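Local structure of probable hydrogenase maturation factor HypB (Methanocaldococcus jannaschii, 2HF9) at residues His109-Leu114 with Asp120-Glu125; Arg30-Lys35 with Leu114-Ile119. The protein binds GTP, probably hydrolyses it slowly, and is thought to be needed for inserting nickel into the metal centre of [NiFe] hydrogenases during their maturation. All blocks are in the same frame, centred on the assembly; numbering follows the deposited sequence.

Contact 1 of 2, residues His109-Leu114 with Asp120-Glu125; sequences HALEDL and DLLFIE. With ZN (zinc ion), chain D; MG (magnesium ion), chain C; GSP (5'-guanosine-diphosphate-monothiophosphate), chain E.
Leu-122, near the start of strand 121-125, meets both Leu-111 and Leu-114, one methyl for each. A chi1 of 176° swings CG away from the backbone N, and the isobutyl fork faces the two leucines: CD2 lies 3.6 Å from CD2 of Leu-111, and CD1 sits 4.0 Å from CD1 of Leu-114. In both pairs the side chains cross obliquely; all three residues are buried, and methyl groups alone meet across the contact, with no hydrogen bond between the segments. Leu-111 and Leu-114 are also the ends of a type I beta turn, closed by a bond from Leu-114 N to Leu-111 O, which brings both leucines onto the one strand residue. Two positions on, Ile-124 also directs its CB toward the helix side, where it packs on Ile-71 of the neighbouring strand 68-74.

Glu-125 closes the strand and works at a different site. Its chain is extended, and OE2 binds magnesium at 2.1 Å, beside O3G and O2B of the GTP analogue and a water; Thr-52 and Asp-80 also bind this ion. At the far side of the helix, His-109 NE2 holds zinc at 2.2 Å together with His-105. The other ring nitrogen, ND1, donates an almost straight bond to Glu-112 OE1 (3.1 Å, 167°), with the oxygen close to the ring plane, which fixes the ring's rotation and may make NE2 a stronger metal ligand. Strand 121-125 lies beside strand 39-45 in a parallel sheet, and its acidic end at the magnesium is consistent with the Walker B position of a P-loop GTPase, here of the SIMIBI class.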
loop_
_atom_site.group_PDB
_atom_site.type_symbol
_atom_site.label_atom_id
_atom_site.label_comp_id
_atom_site.label_asym_id
_atom_site.label_seq_id
_atom_site.Cartn_x
_atom_site.Cartn_y
_atom_site.Cartn_z
ATOM N N HIS A 109 17.005 17.413 6.525
ATOM C CA HIS A 109 16.450 18.569 7.235
ATOM C C HIS A 109 15.740 18.190 8.531
ATOM O O HIS A 109 15.771 18.944 9.504
ATOM C CB HIS A 109 15.522 19.364 6.318
ATOM C CG HIS A 109 16.254 20.167 5.290
ATOM N ND1 HIS A 109 17.080 21.218 5.626
ATOM C CD2 HIS A 109 16.307 20.060 3.942
ATOM C CE1 HIS A 109 17.604 21.731 4.528
ATOM N NE2 HIS A 109 17.151 21.048 3.491
ATOM N N ALA A 110 15.106 17.020 8.541
ATOM C CA ALA A 110 14.511 16.494 9.770
ATOM C C ALA A 110 15.586 16.316 10.846
ATOM O O ALA A 110 15.344 16.604 12.022
ATOM C CB ALA A 110 13.786 15.185 9.500
ATOM N N LEU A 111 16.772 15.867 10.429
ATOM C CA LEU A 111 17.916 15.679 11.329
ATOM C C LEU A 111 18.351 16.963 12.037
ATOM O O LEU A 111 18.889 16.914 13.141
ATOM C CB LEU A 111 19.109 15.059 10.586
ATOM C CG LEU A 111 18.956 13.656 9.987
ATOM C CD1 LEU A 111 20.238 13.216 9.299
ATOM C CD2 LEU A 111 18.547 12.647 11.042
ATOM N N GLU A 112 18.107 18.105 11.396
ATOM C CA GLU A 112 18.426 19.413 11.976
ATOM C C GLU A 112 17.554 19.730 13.197
ATOM O O GLU A 112 17.955 20.519 14.058
ATOM C CB GLU A 112 18.318 20.517 10.913
ATOM C CG GLU A 112 19.330 20.378 9.767
ATOM C CD GLU A 112 19.001 21.239 8.551
ATOM O OE1 GLU A 112 17.928 21.881 8.520
ATOM O OE2 GLU A 112 19.822 21.268 7.616
ATOM N N ASP A 113 16.382 19.101 13.277
ATOM C CA ASP A 113 15.463 19.286 14.408
ATOM C C ASP A 113 15.716 18.318 15.575
ATOM O O ASP A 113 14.978 18.319 16.566
ATOM C CB ASP A 113 14.008 19.188 13.938
ATOM C CG ASP A 113 13.535 20.442 13.223
ATOM O OD1 ASP A 113 14.024 21.549 13.546
ATOM O OD2 ASP A 113 12.664 20.324 12.339
ATOM N N LEU A 114 16.758 17.501 15.452
ATOM C CA LEU A 114 17.122 16.541 16.487
ATOM C C LEU A 114 18.467 16.884 17.128
ATOM O O LEU A 114 19.385 17.349 16.450
ATOM C CB LEU A 114 17.179 15.123 15.902
ATOM C CG LEU A 114 15.887 14.506 15.345
ATOM C CD1 LEU A 114 16.178 13.216 14.585
ATOM C CD2 LEU A 114 14.864 14.258 16.448
ATOM N N ASP A 120 20.688 7.805 20.342
ATOM C CA ASP A 120 21.473 6.627 19.972
ATOM C C ASP A 120 20.870 5.895 18.767
ATOM O O ASP A 120 21.596 5.401 17.900
ATOM C CB ASP A 120 21.602 5.670 21.166
ATOM C CG ASP A 120 22.168 6.350 22.407
ATOM O OD1 ASP A 120 23.245 6.977 22.310
ATOM O OD2 ASP A 120 21.534 6.258 23.479
ATOM N N LEU A 121 19.540 5.820 18.737
ATOM C CA LEU A 121 18.808 5.131 17.675
ATOM C C LEU A 121 17.814 6.059 16.995
ATOM O O LEU A 121 17.119 6.825 17.658
ATOM C CB LEU A 121 18.048 3.918 18.226
ATOM C CG LEU A 121 18.808 2.799 18.939
ATOM C CD1 LEU A 121 17.834 1.716 19.389
ATOM C CD2 LEU A 121 19.890 2.207 18.054
ATOM N N LEU A 122 17.747 5.969 15.671
ATOM C CA LEU A 122 16.760 6.708 14.894
ATOM C C LEU A 122 15.873 5.750 14.104
ATOM O O LEU A 122 16.364 4.972 13.284
ATOM C CB LEU A 122 17.446 7.703 13.945
ATOM C CG LEU A 122 16.554 8.505 12.986
ATOM C CD1 LEU A 122 15.559 9.387 13.730
ATOM C CD2 LEU A 122 17.406 9.341 12.037
ATOM N N PHE A 123 14.571 5.809 14.367
ATOM C CA PHE A 123 13.595 5.017 13.623
ATOM C C PHE A 123 12.831 5.939 12.685
ATOM O O PHE A 123 12.163 6.876 13.131
ATOM C CB PHE A 123 12.605 4.303 14.558
ATOM C CG PHE A 123 13.242 3.337 15.533
ATOM C CD1 PHE A 123 12.675 3.150 16.797
ATOM C CD2 PHE A 123 14.383 2.610 15.197
ATOM C CE1 PHE A 123 13.235 2.259 17.715
ATOM C CE2 PHE A 123 14.959 1.717 16.109
ATOM C CZ PHE A 123 14.380 1.544 17.374
ATOM N N ILE A 124 12.936 5.678 11.387
ATOM C CA ILE A 124 12.208 6.459 10.395
ATOM C C ILE A 124 11.067 5.633 9.814
ATOM O O ILE A 124 11.307 4.585 9.208
ATOM C CB ILE A 124 13.127 6.925 9.238
ATOM C CG1 ILE A 124 14.388 7.613 9.775
ATOM C CG2 ILE A 124 12.355 7.832 8.272
ATOM C CD1 ILE A 124 15.343 8.086 8.681
ATOM N N GLU A 125 9.832 6.094 10.004
ATOM C CA GLU A 125 8.706 5.443 9.346
ATOM C C GLU A 125 8.449 6.085 7.994
ATOM O O GLU A 125 7.983 7.223 7.909
ATOM C CB GLU A 125 7.434 5.450 10.194
ATOM C CG GLU A 125 6.314 4.645 9.545
ATOM C CD GLU A 125 5.142 4.395 10.461
ATOM O OE1 GLU A 125 5.315 4.471 11.690
ATOM O OE2 GLU A 125 4.032 4.126 9.956
HETATM ZN ZN ZN D . 17.322 21.325 1.284
HETATM MG MG MG C . 2.054 3.932 10.755
HETATM P PG GSP E . 0.350 3.144 8.159
HETATM O O3B GSP E . 0.144 1.736 8.911
HETATM S S1G GSP E . 0.806 2.865 6.521
HETATM O O2G GSP E . -1.010 3.863 8.226
HETATM O O3G GSP E . 1.411 3.965 8.911
HETATM P PB GSP E . 1.276 0.982 9.778
HETATM O O1B GSP E . 2.058 0.110 8.877
HETATM O O2B GSP E . 2.119 1.898 10.569
HETATM P PA GSP E . -0.138 0.146 12.182
HETATM O O1A GSP E . 0.962 0.025 13.168
HETATM O O2A GSP E . -0.900 1.409 12.357
HETATM O O3A GSP E . 0.385 -0.027 10.669
HETATM O "O5'" GSP E . -1.066 -1.154 12.303
HETATM C "C5'" GSP E . -2.181 -1.339 11.453
HETATM C "C4'" GSP E . -3.235 -2.184 12.160
HETATM O "O4'" GSP E . -2.801 -3.528 12.280
HETATM C "C3'" GSP E . -3.545 -1.707 13.569
HETATM O "O3'" GSP E . -4.937 -1.861 13.733
HETATM C "C2'" GSP E . -2.800 -2.674 14.463
HETATM O "O2'" GSP E . -3.448 -2.872 15.691
HETATM C "C1'" GSP E . -2.827 -3.945 13.637
HETATM N N9 GSP E . -1.695 -4.869 13.806
HETATM C C8 GSP E . -0.356 -4.620 13.626
HETATM N N7 GSP E . 0.314 -5.776 13.833
HETATM C C5 GSP E . -0.575 -6.754 14.122
HETATM C C6 GSP E . -0.433 -8.111 14.411
HETATM O O6 GSP E . 0.682 -8.629 14.433
HETATM N N1 GSP E . -1.561 -8.871 14.662
HETATM C C2 GSP E . -2.817 -8.288 14.636
HETATM N N2 GSP E . -3.898 -9.020 14.885
HETATM N N3 GSP E . -2.954 -6.942 14.346
HETATM C C4 GSP E . -1.845 -6.195 14.093
HETATM O O HOH W 1 0.184 3.779 11.561
#

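Contact 2 of 2, residues Arg30-Lys35 with Leu114-Ile119; sequences RKLLNK and LNLDEI
Leu-116 carries this contact, pointing from the loop after helix 104-111 toward the last turn of helix 18-35, where Leu-32 and Leu-33 receive its two methyls separately. Its CD1 goes to Leu-32, lying 3.8 Å from CG and 3.9 Å from CD2 of that residue, so the methyl rests against the branch point of the fork. The two side chains cross at about a right angle. Leu-32 reaches the loop through a trans first torsion (chi1 176°), which carries the end of the side chain over to Leu-116.

The other methyl of Leu-116, CD2, approaches CD2 of Leu-33 more loosely, at 4.3 Å, and both of these residues are buried. Helix 18-35 precedes the first strand of the parallel sheet, 39-45, and the loop leads into strand 121-125, its neighbour in that sheet; the three leucines therefore join the N-terminal helix to a connection of the P-loop NTPase domain. Leu-33 also touches Val-38, just ahead of the first strand.

Around Leu-116 the loop is shaped by a backbone bond from Glu-118 N to Asn-115 O (2.9 Å) and by a weak one from Asp-117 N to the side-chain oxygen OD1 of Asn-115 (3.4 Å). Just beyond the helix, His-36 touches Leu-116, and its ND1 is hydrogen-bonded to Asp-117 OD1, adding a polar link between the end of the helix and the loop beside the apolar one.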
loop_
_atom_site.group_PDB
_atom_site.type_symbol
_atom_site.label_atom_id
_atom_site.label_comp_id
_atom_site.label_asym_id
_atom_site.label_seq_id
_atom_site.Cartn_x
_atom_site.Cartn_y
_atom_site.Cartn_z
ATOM N N ARG A 30 24.297 9.694 6.463
ATOM C CA ARG A 30 24.975 8.594 7.163
ATOM C C ARG A 30 26.226 9.068 7.893
ATOM O O ARG A 30 26.462 8.686 9.038
ATOM C CB ARG A 30 25.334 7.453 6.205
ATOM C CG ARG A 30 24.436 6.223 6.327
ATOM C CD ARG A 30 24.854 5.100 5.381
ATOM N NE ARG A 30 24.876 5.544 3.987
ATOM C CZ ARG A 30 23.832 5.512 3.162
ATOM N NH1 ARG A 30 22.661 5.040 3.570
ATOM N NH2 ARG A 30 23.965 5.948 1.919
ATOM N N LYS A 31 27.014 9.910 7.227
ATOM C CA LYS A 31 28.202 10.504 7.833
ATOM C C LYS A 31 27.847 11.353 9.058
ATOM O O LYS A 31 28.497 11.241 10.101
ATOM C CB LYS A 31 29.013 11.279 6.771
ATOM C CG LYS A 31 30.138 12.231 7.256
ATOM C CD LYS A 31 30.935 11.768 8.490
ATOM C CE LYS A 31 31.444 10.337 8.407
ATOM N NZ LYS A 31 31.398 9.710 9.760
ATOM N N LEU A 32 26.800 12.170 8.944
ATOM C CA LEU A 32 26.335 12.988 10.066
ATOM C C LEU A 32 25.894 12.118 11.244
ATOM O O LEU A 32 26.227 12.403 12.396
ATOM C CB LEU A 32 25.202 13.930 9.631
ATOM C CG LEU A 32 24.523 14.796 10.704
ATOM C CD1 LEU A 32 25.469 15.849 11.278
ATOM C CD2 LEU A 32 23.255 15.450 10.155
ATOM N N LEU A 33 25.148 11.058 10.942
ATOM C CA LEU A 33 24.687 10.121 11.963
ATOM C C LEU A 33 25.857 9.405 12.645
ATOM O O LEU A 33 25.899 9.325 13.877
ATOM C CB LEU A 33 23.702 9.110 11.363
ATOM C CG LEU A 33 22.361 9.671 10.870
ATOM C CD1 LEU A 33 21.686 8.675 9.950
ATOM C CD2 LEU A 33 21.437 10.057 12.017
ATOM N N ASN A 34 26.804 8.912 11.842
ATOM C CA ASN A 34 28.007 8.234 12.355
ATOM C C ASN A 34 28.861 9.128 13.250
ATOM O O ASN A 34 29.431 8.670 14.244
ATOM C CB ASN A 34 28.859 7.682 11.207
ATOM C CG ASN A 34 28.227 6.475 10.530
ATOM O OD1 ASN A 34 27.452 5.739 11.138
ATOM N ND2 ASN A 34 28.566 6.266 9.261
ATOM N N LYS A 35 28.930 10.402 12.878
ATOM C CA LYS A 35 29.651 11.434 13.614
ATOM C C LYS A 35 29.095 11.581 15.028
ATOM O O LYS A 35 29.842 11.814 15.979
ATOM C CB LYS A 35 29.506 12.756 12.862
ATOM C CG LYS A 35 30.779 13.559 12.669
ATOM C CD LYS A 35 30.798 14.226 11.278
ATOM C CE LYS A 35 29.484 14.964 10.963
ATOM N NZ LYS A 35 29.160 15.003 9.493
ATOM N N LEU A 114 16.758 17.501 15.452
ATOM C CA LEU A 114 17.122 16.541 16.487
ATOM C C LEU A 114 18.467 16.884 17.128
ATOM O O LEU A 114 19.385 17.349 16.450
ATOM C CB LEU A 114 17.179 15.123 15.902
ATOM C CG LEU A 114 15.887 14.506 15.345
ATOM C CD1 LEU A 114 16.178 13.216 14.585
ATOM C CD2 LEU A 114 14.864 14.258 16.448
ATOM N N ASN A 115 18.577 16.655 18.436
ATOM C CA ASN A 115 19.870 16.735 19.111
ATOM C C ASN A 115 20.549 15.370 19.033
ATOM O O ASN A 115 20.301 14.493 19.862
ATOM C CB ASN A 115 19.714 17.202 20.565
ATOM C CG ASN A 115 21.052 17.398 21.274
ATOM O OD1 ASN A 115 22.125 17.254 20.679
ATOM N ND2 ASN A 115 20.990 17.735 22.557
ATOM N N LEU A 116 21.408 15.206 18.030
ATOM C CA LEU A 116 22.019 13.908 17.730
ATOM C C LEU A 116 23.036 13.433 18.773
ATOM O O LEU A 116 23.411 12.260 18.785
ATOM C CB LEU A 116 22.637 13.915 16.326
ATOM C CG LEU A 116 21.710 14.267 15.154
ATOM C CD1 LEU A 116 22.514 14.536 13.890
ATOM C CD2 LEU A 116 20.672 13.173 14.914
ATOM N N ASP A 117 23.477 14.339 19.645
ATOM C CA ASP A 117 24.346 13.966 20.765
ATOM C C ASP A 117 23.552 13.464 21.970
ATOM O O ASP A 117 24.129 13.071 22.991
ATOM C CB ASP A 117 25.256 15.132 21.158
ATOM C CG ASP A 117 26.335 15.395 20.128
ATOM O OD1 ASP A 117 26.904 14.422 19.582
ATOM O OD2 ASP A 117 26.612 16.578 19.862
ATOM N N GLU A 118 22.229 13.484 21.846
ATOM C CA GLU A 118 21.349 12.914 22.861
ATOM C C GLU A 118 20.451 11.822 22.275
ATOM O O GLU A 118 19.394 11.508 22.828
ATOM C CB GLU A 118 20.526 14.010 23.548
ATOM C CG GLU A 118 21.309 14.799 24.608
ATOM C CD GLU A 118 21.903 13.910 25.699
ATOM O OE1 GLU A 118 21.141 13.157 26.352
ATOM O OE2 GLU A 118 23.137 13.965 25.905
ATOM N N ILE A 119 20.883 11.254 21.152
ATOM C CA ILE A 119 20.155 10.182 20.468
ATOM C C ILE A 119 21.124 9.046 20.130
ATOM O O ILE A 119 22.250 9.293 19.702
ATOM C CB ILE A 119 19.443 10.702 19.168
ATOM C CG1 ILE A 119 18.398 11.787 19.484
ATOM C CG2 ILE A 119 18.801 9.560 18.368
ATOM C CD1 ILE A 119 17.282 11.372 20.456
#

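Overall arrangement
Contacts 1 and 2 have centres 8 Å apart and form one continuous leucine cluster. Leu-111 joins them twice, through CD1 to Leu-32 CD2 at 3.9 Å and through CD2 to Leu-33 CD2 at 4.0 Å; Leu-122 CD2 adds a third link to Leu-33 CD2 at 4.1 Å. Leu-114 lies in a segment of each, though it makes its contact only in contact 1. Helix 18-35, helix 104-111, the following loop and strand 121-125 thus share an apolar core. The zinc site lies beyond one side of it, with the Leu-32 side chain about 12 Å from the ion, while strand 121-125 runs from the cluster to the magnesium and nucleotide.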